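Side-chain contacts in prophage Lp1 protein 11 (Lactobacillus plantarum WCFS1, PDB 3B7H), which probably binds DNA through a Cro/C1-type helix-turn-helix domain, perhaps as a prophage regulator, although its exact function is not established: residues A[9-12]-A[13-16]; A[51-54]-A[55-59]; A[62-65]-A[66-70]. All blocks are in the same frame, centred on the assembly; numbering follows the deposited sequence.

Interaction 1. Residues A[9-12]-A[13-16]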
ATOM      1  N   SER A   9      -2.348  -8.155   6.332  1.00 21.42           N
ATOM      2  CA  SER A   9      -2.481  -9.574   6.127  1.00 21.85           C
ATOM      3  C   SER A   9      -3.702 -10.112   6.861  1.00 22.51           C
ATOM      4  O   SER A   9      -4.396 -10.989   6.341  1.00 22.87           O
ATOM      5  CB  SER A   9      -1.179 -10.300   6.501  1.00 22.35           C
ATOM      6  OG  SER A   9      -0.853 -10.110   7.862  1.00 22.47           O
ATOM      7  N   GLU A  10      -4.012  -9.569   8.042  1.00 22.64           N
ATOM      8  CA  GLU A  10      -5.211  -9.991   8.747  1.00 23.35           C
ATOM      9  C   GLU A  10      -6.467  -9.592   7.982  1.00 22.40           C
ATOM     10  O   GLU A  10      -7.429 -10.363   7.914  1.00 22.74           O
ATOM     11  CB  GLU A  10      -5.254  -9.446  10.174  1.00 23.62           C
ATOM     12  CG  GLU A  10      -4.302 -10.205  11.058  1.00 27.38           C
ATOM     13  CD  GLU A  10      -4.129  -9.641  12.481  1.00 28.56           C
ATOM     14  OE1 GLU A  10      -4.984  -8.833  12.927  1.00 35.26           O
ATOM     15  OE2 GLU A  10      -3.113 -10.048  13.137  1.00 37.06           O
ATOM     16  N   HIS A  11      -6.469  -8.407   7.387  1.00 22.12           N
ATOM     17  CA  HIS A  11      -7.637  -7.971   6.620  1.00 21.90           C
ATOM     18  C   HIS A  11      -7.812  -8.845   5.389  1.00 22.29           C
ATOM     19  O   HIS A  11      -8.922  -9.274   5.041  1.00 22.17           O
ATOM     20  CB  HIS A  11      -7.486  -6.505   6.182  1.00 22.25           C
ATOM     21  CG  HIS A  11      -8.717  -5.947   5.562  1.00 21.02           C
ATOM     22  ND1 HIS A  11      -9.919  -5.902   6.227  1.00 20.59           N
ATOM     23  CD2 HIS A  11      -8.946  -5.446   4.330  1.00 20.74           C
ATOM     24  CE1 HIS A  11     -10.834  -5.378   5.435  1.00 20.96           C
ATOM     25  NE2 HIS A  11     -10.265  -5.085   4.281  1.00 21.45           N
ATOM     26  N   LEU A  12      -6.700  -9.076   4.726  1.00 23.41           N
ATOM     27  CA  LEU A  12      -6.672  -9.913   3.561  1.00 24.87           C
ATOM     28  C   LEU A  12      -7.208 -11.309   3.876  1.00 25.44           C
ATOM     29  O   LEU A  12      -8.051 -11.819   3.150  1.00 26.16           O
ATOM     30  CB  LEU A  12      -5.267  -9.963   2.992  1.00 24.97           C
ATOM     31  CG  LEU A  12      -5.133 -11.010   1.898  1.00 25.62           C
ATOM     32  CD1 LEU A  12      -6.082 -10.704   0.740  1.00 27.43           C
ATOM     33  CD2 LEU A  12      -3.710 -11.030   1.455  1.00 27.84           C
ATOM     34  N   MET A  13      -6.779 -11.904   4.980  1.00 25.77           N
ATOM     35  CA  MET A  13      -7.289 -13.202   5.374  1.00 26.28           C
ATOM     36  C   MET A  13      -8.788 -13.160   5.656  1.00 26.79           C
ATOM     37  O   MET A  13      -9.494 -14.077   5.293  1.00 26.82           O
ATOM     38  CB  MET A  13      -6.510 -13.731   6.597  1.00 26.78           C
ATOM     39  CG  MET A  13      -6.871 -15.150   7.033  1.00 26.57           C
ATOM     40  SD  MET A  13      -6.691 -16.403   5.748  1.00 26.31           S
ATOM     41  CE  MET A  13      -5.216 -15.853   5.014  1.00 27.01           C
ATOM     42  N   GLU A  14      -9.291 -12.102   6.269  1.00 27.02           N
ATOM     43  CA  GLU A  14     -10.730 -11.967   6.436  1.00 28.53           C
ATOM     44  C   GLU A  14     -11.477 -11.960   5.115  1.00 27.23           C
ATOM     45  O   GLU A  14     -12.500 -12.601   4.993  1.00 27.05           O
ATOM     46  CB  GLU A  14     -11.099 -10.676   7.115  1.00 29.21           C
ATOM     47  CG  GLU A  14     -10.706 -10.504   8.565  1.00 34.24           C
ATOM     48  CD  GLU A  14     -11.110  -9.099   9.100  1.00 35.76           C
ATOM     49  OE1 GLU A  14     -11.656  -8.289   8.276  1.00 45.52           O
ATOM     50  OE2 GLU A  14     -10.918  -8.829  10.336  1.00 43.34           O
ATOM     51  N   LEU A  15     -10.997 -11.187   4.153  1.00 26.51           N
ATOM     52  CA  LEU A  15     -11.630 -11.117   2.840  1.00 27.19           C
ATOM     53  C   LEU A  15     -11.557 -12.419   2.046  1.00 27.82           C
ATOM     54  O   LEU A  15     -12.525 -12.789   1.382  1.00 27.90           O
ATOM     55  CB  LEU A  15     -11.037  -9.998   1.988  1.00 26.13           C
ATOM     56  CG  LEU A  15     -11.195  -8.550   2.442  1.00 24.75           C
ATOM     57  CD1 LEU A  15     -10.483  -7.631   1.458  1.00 22.94           C
ATOM     58  CD2 LEU A  15     -12.653  -8.163   2.604  1.00 25.24           C
ATOM     59  N   ILE A  16     -10.405 -13.068   2.060  1.00 28.69           N
ATOM     60  CA  ILE A  16     -10.215 -14.384   1.435  1.00 29.46           C
ATOM     61  C   ILE A  16     -11.207 -15.387   2.002  1.00 30.58           C
ATOM     62  O   ILE A  16     -11.873 -16.126   1.261  1.00 30.22           O
ATOM     63  CB  ILE A  16      -8.798 -14.901   1.706  1.00 28.93           C
ATOM     64  CG1 ILE A  16      -7.786 -14.166   0.844  1.00 29.79           C
ATOM     65  CG2 ILE A  16      -8.666 -16.399   1.434  1.00 30.20           C
ATOM     66  CD1 ILE A  16      -6.310 -14.577   1.111  1.00 28.94           C
TER
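Leu-12 and Ile-16 meet through carbon on the buried side of helix 4-18. The branch carbon CG of Leu-12 lies 3.8 Å from CD1 of Ile-16, and CD1 of Leu-12 also touches CG1 of the isoleucine. The two side chains cross at a slant. The pair continues into the core: Leu-12 packs on Met-40, Val-56 and Leu-60, and Ile-16 on Ile-23 and Val-26.

Leu-15 packs its carbon against the His-11 ring. CG of His-11 lies anti to the backbone N (chi1 -172°), beside the carbonyl carbon, which sets the ring next to Leu-15. Leu-15 CG then sits over one ring face, 4.0 Å above the plane and offset toward the rim. Leu-15 CD1 approaches NE2 of His-11 at 3.8 Å.

The polar side-chain contact is looser. Glu-14 reaches back with an extended chain, and its OE1 comes to 3.6 Å from ND1 of His-11. Ring and carboxylate planes stand 63° apart. The approach is oblique to the ring. The carboxylate of Glu-10 has its own partner, a salt bridge with Lys-2.

Backbone bonds run underneath. Met-13, Glu-14, Leu-15 and Ile-16 donate N-H to the carbonyls of Ser-9, Glu-10, His-11 and Leu-12. The bond from Ile-16 N to Leu-12 O is 2.9 Å long and nearly straight, at 172°.

Leu-12 and Ile-16 thus pack into the core. His-11 is held by Leu-15 and by the rings of Phe-67, met edge-to-face, and Phe-70, on which it stacks. The nearby carboxylate of Glu-14 would probably favour a protonated ring.

Interaction 2. Residues A[51-54]-A[55-59]; sequences TTIR and KVCGT
Lys-55 runs alongside Thr-51, one turn earlier in helix 50-60. Its CB lies 3.6 Å from the carbonyl O of Thr-51. CG is beside the backbone N (chi1 -70°), which brings it to 3.3 Å from that same Thr-51 O. CG also has NH1 of Arg-54 at 4.1 Å, oblique to the guanidinium plane. From here the chain is extended. CD passes the methyl CG2 of Thr-51, and CE packs on that methyl at 3.8 Å. The tip, NZ, is still beside it at 3.9 Å. The two side chains point the same way.

The hydroxyl of Thr-51 and NE of Arg-54 are engaged by Asp-4 of the second subunit, through a hydrogen bond and a salt bridge. On another face, Cys-57 SG touches Ile-53 CG2 at 4.0 Å, and both residues pack on Phe-67.

Backbone bonds from residue i+4 to residue i hold the frame, such as Lys-55 N to Thr-51 O at 2.9 Å. Helix 50-60 thus turns Ile-53, Val-56 and Cys-57 to the core, and Thr-51 and Arg-54 to the subunit interface. It is one of the five helices of this Cro/C1-type domain.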
ATOM      1  N   THR A  51       2.177  -3.586  -4.639  1.00 24.94           N
ATOM      2  CA  THR A  51       2.089  -4.506  -5.776  1.00 25.04           C
ATOM      3  C   THR A  51       1.406  -5.818  -5.394  1.00 24.75           C
ATOM      4  O   THR A  51       0.446  -6.251  -6.040  1.00 24.38           O
ATOM      5  CB  THR A  51       3.496  -4.759  -6.332  1.00 25.26           C
ATOM      6  OG1 THR A  51       3.994  -3.525  -6.817  1.00 26.34           O
ATOM      7  CG2 THR A  51       3.521  -5.770  -7.492  1.00 25.79           C
ATOM      8  N   THR A  52       1.870  -6.421  -4.306  1.00 25.35           N
ATOM      9  CA  THR A  52       1.294  -7.663  -3.828  1.00 25.77           C
ATOM     10  C   THR A  52      -0.184  -7.475  -3.465  1.00 25.16           C
ATOM     11  O   THR A  52      -1.039  -8.272  -3.868  1.00 25.14           O
ATOM     12  CB  THR A  52       2.088  -8.210  -2.634  1.00 26.17           C
ATOM     13  OG1 THR A  52       3.341  -8.708  -3.109  1.00 29.11           O
ATOM     14  CG2 THR A  52       1.321  -9.338  -1.913  1.00 26.62           C
ATOM     15  N   ILE A  53      -0.485  -6.406  -2.737  1.00 25.19           N
ATOM     16  CA  ILE A  53      -1.889  -6.095  -2.381  1.00 25.80           C
ATOM     17  C   ILE A  53      -2.753  -5.928  -3.647  1.00 26.08           C
ATOM     18  O   ILE A  53      -3.852  -6.495  -3.762  1.00 25.87           O
ATOM     19  CB  ILE A  53      -1.962  -4.833  -1.496  1.00 25.60           C
ATOM     20  CG1 ILE A  53      -1.253  -5.107  -0.155  1.00 25.88           C
ATOM     21  CG2 ILE A  53      -3.423  -4.395  -1.301  1.00 25.28           C
ATOM     22  CD1 ILE A  53      -0.948  -3.837   0.626  1.00 26.71           C
ATOM     23  N   ARG A  54      -2.232  -5.191  -4.618  1.00 26.85           N
ATOM     24  CA  ARG A  54      -2.954  -4.978  -5.876  1.00 27.39           C
ATOM     25  C   ARG A  54      -3.264  -6.288  -6.572  1.00 26.97           C
ATOM     26  O   ARG A  54      -4.373  -6.499  -7.051  1.00 26.55           O
ATOM     27  CB  ARG A  54      -2.167  -4.051  -6.796  1.00 27.49           C
ATOM     28  CG  ARG A  54      -2.833  -3.865  -8.159  1.00 28.20           C
ATOM     29  CD  ARG A  54      -2.096  -2.949  -9.111  1.00 31.56           C
ATOM     30  NE  ARG A  54      -0.687  -3.313  -9.272  1.00 36.49           N
ATOM     31  CZ  ARG A  54      -0.223  -4.366  -9.966  1.00 38.51           C
ATOM     32  NH1 ARG A  54      -1.046  -5.243 -10.555  1.00 38.83           N
ATOM     33  NH2 ARG A  54       1.100  -4.550 -10.067  1.00 39.16           N
ATOM     34  N   LYS A  55      -2.273  -7.171  -6.637  1.00 27.92           N
ATOM     35  CA  LYS A  55      -2.434  -8.457  -7.312  1.00 28.75           C
ATOM     36  C   LYS A  55      -3.496  -9.330  -6.626  1.00 28.74           C
ATOM     37  O   LYS A  55      -4.329  -9.939  -7.290  1.00 29.04           O
ATOM     38  CB  LYS A  55      -1.086  -9.218  -7.367  1.00 29.73           C
ATOM     39  CG  LYS A  55      -0.038  -8.595  -8.328  1.00 30.01           C
ATOM     40  CD  LYS A  55       1.340  -9.263  -8.226  1.00 31.11           C
ATOM     41  CE  LYS A  55       2.247  -8.823  -9.382  1.00 33.19           C
ATOM     42  NZ  LYS A  55       3.682  -9.283  -9.210  1.00 36.19           N
ATOM     43  N   VAL A  56      -3.445  -9.410  -5.296  1.00 28.85           N
ATOM     44  CA  VAL A  56      -4.458 -10.149  -4.536  1.00 28.33           C
ATOM     45  C   VAL A  56      -5.851  -9.549  -4.720  1.00 28.08           C
ATOM     46  O   VAL A  56      -6.834 -10.267  -4.871  1.00 28.26           O
ATOM     47  CB  VAL A  56      -4.123 -10.182  -3.052  1.00 28.21           C
ATOM     48  CG1 VAL A  56      -5.319 -10.719  -2.294  1.00 29.23           C
ATOM     49  CG2 VAL A  56      -2.919 -11.051  -2.829  1.00 26.99           C
ATOM     50  N   CYS A  57      -5.924  -8.220  -4.722  1.00 28.12           N
ATOM     51  CA  CYS A  57      -7.196  -7.524  -4.924  1.00 28.19           C
ATOM     52  C   CYS A  57      -7.796  -7.908  -6.260  1.00 28.28           C
ATOM     53  O   CYS A  57      -8.994  -8.128  -6.370  1.00 28.20           O
ATOM     54  CB  CYS A  57      -7.012  -6.007  -4.799  1.00 27.68           C
ATOM     55  SG  CYS A  57      -6.877  -5.477  -3.097  1.00 26.09           S
ATOM     56  N   GLY A  58      -6.946  -8.037  -7.267  1.00 29.52           N
ATOM     57  CA  GLY A  58      -7.399  -8.437  -8.587  1.00 30.31           C
ATOM     58  C   GLY A  58      -8.088  -9.784  -8.533  1.00 31.29           C
ATOM     59  O   GLY A  58      -9.169  -9.975  -9.108  1.00 32.34           O
ATOM     60  N   THR A  59      -7.460 -10.715  -7.831  1.00 32.24           N
ATOM     61  CA  THR A  59      -7.973 -12.075  -7.662  1.00 32.12           C
ATOM     62  C   THR A  59      -9.272 -12.077  -6.883  1.00 31.99           C
ATOM     63  O   THR A  59     -10.172 -12.874  -7.155  1.00 32.31           O
ATOM     64  CB  THR A  59      -6.962 -12.950  -6.902  1.00 32.93           C
ATOM     65  OG1 THR A  59      -5.762 -13.059  -7.671  1.00 35.25           O
ATOM     66  CG2 THR A  59      -7.519 -14.330  -6.649  1.00 32.45           C
TER

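Interaction 3. Residues A[62-65]-A[66-70]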
ATOM      1  N   ILE A  62     -11.796  -6.968  -6.077  1.00 27.26           N
ATOM      2  CA  ILE A  62     -11.994  -5.711  -5.383  1.00 26.67           C
ATOM      3  C   ILE A  62     -10.894  -4.753  -5.799  1.00 25.81           C
ATOM      4  O   ILE A  62      -9.835  -5.186  -6.250  1.00 26.71           O
ATOM      5  CB  ILE A  62     -11.963  -5.879  -3.848  1.00 26.46           C
ATOM      6  CG1 ILE A  62     -10.624  -6.411  -3.360  1.00 27.24           C
ATOM      7  CG2 ILE A  62     -13.061  -6.832  -3.376  1.00 28.90           C
ATOM      8  CD1 ILE A  62     -10.569  -6.555  -1.843  1.00 28.30           C
ATOM      9  N   SER A  63     -11.157  -3.459  -5.615  1.00 24.52           N
ATOM     10  CA  SER A  63     -10.178  -2.385  -5.834  1.00 23.34           C
ATOM     11  C   SER A  63      -9.321  -2.243  -4.578  1.00 22.73           C
ATOM     12  O   SER A  63      -9.784  -2.559  -3.480  1.00 22.75           O
ATOM     13  CB  SER A  63     -10.870  -1.053  -6.132  1.00 23.07           C
ATOM     14  OG  SER A  63     -11.477  -0.494  -4.981  1.00 20.90           O
ATOM     15  N   VAL A  64      -8.093  -1.772  -4.771  1.00 21.68           N
ATOM     16  CA  VAL A  64      -7.166  -1.499  -3.687  1.00 21.12           C
ATOM     17  C   VAL A  64      -7.761  -0.445  -2.769  1.00 20.44           C
ATOM     18  O   VAL A  64      -7.643  -0.529  -1.554  1.00 21.06           O
ATOM     19  CB  VAL A  64      -5.786  -1.052  -4.233  1.00 21.13           C
ATOM     20  CG1 VAL A  64      -4.932  -0.352  -3.159  1.00 22.07           C
ATOM     21  CG2 VAL A  64      -5.040  -2.240  -4.793  1.00 21.05           C
ATOM     22  N   HIS A  65      -8.411   0.548  -3.351  1.00 19.76           N
ATOM     23  CA  HIS A  65      -9.156   1.542  -2.584  1.00 20.02           C
ATOM     24  C   HIS A  65     -10.129   0.898  -1.612  1.00 20.21           C
ATOM     25  O   HIS A  65     -10.137   1.236  -0.422  1.00 21.29           O
ATOM     26  CB  HIS A  65      -9.886   2.458  -3.554  1.00 19.68           C
ATOM     27  CG  HIS A  65     -10.758   3.474  -2.910  1.00 19.21           C
ATOM     28  ND1 HIS A  65     -10.285   4.414  -2.023  1.00 21.05           N
ATOM     29  CD2 HIS A  65     -12.063   3.751  -3.086  1.00 20.42           C
ATOM     30  CE1 HIS A  65     -11.273   5.212  -1.657  1.00 18.76           C
ATOM     31  NE2 HIS A  65     -12.366   4.825  -2.283  1.00 20.14           N
ATOM     32  N   ASP A  66     -10.945  -0.032  -2.110  1.00 19.96           N
ATOM     33  CA  ASP A  66     -11.893  -0.747  -1.249  1.00 20.67           C
ATOM     34  C   ASP A  66     -11.217  -1.669  -0.229  1.00 20.77           C
ATOM     35  O   ASP A  66     -11.661  -1.750   0.937  1.00 20.80           O
ATOM     36  CB  ASP A  66     -12.906  -1.529  -2.076  1.00 20.87           C
ATOM     37  CG  ASP A  66     -14.016  -0.629  -2.657  1.00 22.97           C
ATOM     38  OD1 ASP A  66     -14.221   0.512  -2.171  1.00 26.73           O
ATOM     39  OD2 ASP A  66     -14.685  -1.069  -3.608  1.00 24.46           O
ATOM     40  N   PHE A  67     -10.138  -2.325  -0.651  1.00 20.59           N
ATOM     41  CA  PHE A  67      -9.310  -3.102   0.272  1.00 19.98           C
ATOM     42  C   PHE A  67      -8.978  -2.305   1.542  1.00 19.79           C
ATOM     43  O   PHE A  67      -9.040  -2.830   2.642  1.00 20.36           O
ATOM     44  CB  PHE A  67      -8.011  -3.570  -0.403  1.00 19.92           C
ATOM     45  CG  PHE A  67      -7.107  -4.329   0.526  1.00 20.41           C
ATOM     46  CD1 PHE A  67      -7.268  -5.683   0.701  1.00 21.01           C
ATOM     47  CD2 PHE A  67      -6.173  -3.667   1.290  1.00 19.21           C
ATOM     48  CE1 PHE A  67      -6.479  -6.389   1.600  1.00 21.31           C
ATOM     49  CE2 PHE A  67      -5.382  -4.350   2.203  1.00 19.55           C
ATOM     50  CZ  PHE A  67      -5.538  -5.710   2.368  1.00 21.12           C
ATOM     51  N   PHE A  68      -8.663  -1.033   1.392  1.00 19.53           N
ATOM     52  CA  PHE A  68      -8.201  -0.235   2.499  1.00 19.69           C
ATOM     53  C   PHE A  68      -9.312   0.462   3.272  1.00 20.04           C
ATOM     54  O   PHE A  68      -9.014   1.313   4.114  1.00 19.56           O
ATOM     55  CB  PHE A  68      -7.172   0.790   2.019  1.00 19.98           C
ATOM     56  CG  PHE A  68      -5.768   0.239   1.894  1.00 21.00           C
ATOM     57  CD1 PHE A  68      -5.047  -0.100   3.029  1.00 20.07           C
ATOM     58  CD2 PHE A  68      -5.174   0.077   0.654  1.00 21.51           C
ATOM     59  CE1 PHE A  68      -3.772  -0.600   2.934  1.00 20.32           C
ATOM     60  CE2 PHE A  68      -3.884  -0.431   0.560  1.00 21.89           C
ATOM     61  CZ  PHE A  68      -3.188  -0.759   1.698  1.00 19.72           C
ATOM     62  N   ASP A  69     -10.573   0.103   3.017  1.00 21.33           N
ATOM     63  CA  ASP A  69     -11.701   0.671   3.734  1.00 21.47           C
ATOM     64  C   ASP A  69     -11.902  -0.098   5.018  1.00 22.30           C
ATOM     65  O   ASP A  69     -12.930  -0.761   5.202  1.00 22.77           O
ATOM     66  CB  ASP A  69     -12.954   0.632   2.857  1.00 22.22           C
ATOM     67  CG  ASP A  69     -14.122   1.451   3.410  1.00 22.57           C
ATOM     68  OD1 ASP A  69     -13.972   2.182   4.439  1.00 21.93           O
ATOM     69  OD2 ASP A  69     -15.219   1.351   2.775  1.00 24.02           O
ATOM     70  N   PHE A  70     -10.908  -0.013   5.904  1.00 22.38           N
ATOM     71  CA  PHE A  70     -10.989  -0.567   7.267  1.00 22.75           C
ATOM     72  C   PHE A  70     -10.015   0.174   8.136  1.00 22.93           C
ATOM     73  O   PHE A  70      -9.061   0.737   7.615  1.00 21.99           O
ATOM     74  CB  PHE A  70     -10.666  -2.065   7.321  1.00 22.93           C
ATOM     75  CG  PHE A  70      -9.230  -2.406   7.047  1.00 22.36           C
ATOM     76  CD1 PHE A  70      -8.385  -2.755   8.073  1.00 22.88           C
ATOM     77  CD2 PHE A  70      -8.735  -2.414   5.746  1.00 22.00           C
ATOM     78  CE1 PHE A  70      -7.068  -3.086   7.834  1.00 22.53           C
ATOM     79  CE2 PHE A  70      -7.423  -2.739   5.495  1.00 22.14           C
ATOM     80  CZ  PHE A  70      -6.588  -3.098   6.535  1.00 22.22           C
TER
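Val-64 and Phe-68 lie side by side and point the same way. The methyl CG1 of Val-64 meets the ring of Phe-68 at its edge, in the ring plane, 3.8 Å from CD2. The rings of Phe-67 and Phe-68 are nearly perpendicular and meet edge-to-face, Phe-67 giving its edge. Its CD2 lies 3.8 Å above the Phe-68 plane, over the ring centre. The Phe-67 ring leads inward to Val-8, Leu-12 and Leu-15. The side chain of Ile-62 crosses that of Phe-67 at a slant; Ile-62 CD1 lies 4.2 Å from CB of Phe-67, at the edge of that ring.

On the polar side, Ser-63 is the N-cap. With chi1 at 73°, its OG faces the first turn and accepts from Asp-66 N at 3.0 Å, with an N-H...O angle of 161°. His-65 and Asp-66 cross with ring and carboxylate planes 29° apart. In the second subunit, His-65 stacks on this His-65 ring, and Phe-68 meets this Phe-68 ring with parallel planes.

Phe-67 N donates to Ser-63 O at 2.9 Å. Phe-68 N donates to Val-64 O and more weakly to His-65 O.

Serine capping thus satisfies an N-H at the start of a very short helix. Phe-67, on the helix, serves the core, and Phe-68, just after it, the subunit interface.

The three interactions follow one another along the chain and meet in the core of one helical domain. Their centres are 11 to 12 Å apart. Interactions 1 and 2 touch through Leu-12 CD1 and Val-56 CG1, lying on opposite sides of the chain's centre. Interaction 3 touches both. Leu-15 CD1 reaches Ile-62 CD1 at 3.5 Å and lies 3.8 Å from Phe-67 CD1. Cys-57 SG lies 3.5 Å from Phe-67 CB, and Cys-57 O probably accepts a hydrogen bond from Ile-62 N at 3.0 Å. Phe-67 touches both helix 4-18 and helix 50-60. Interactions 2 and 3 also reach the second subunit; interaction 1 does not.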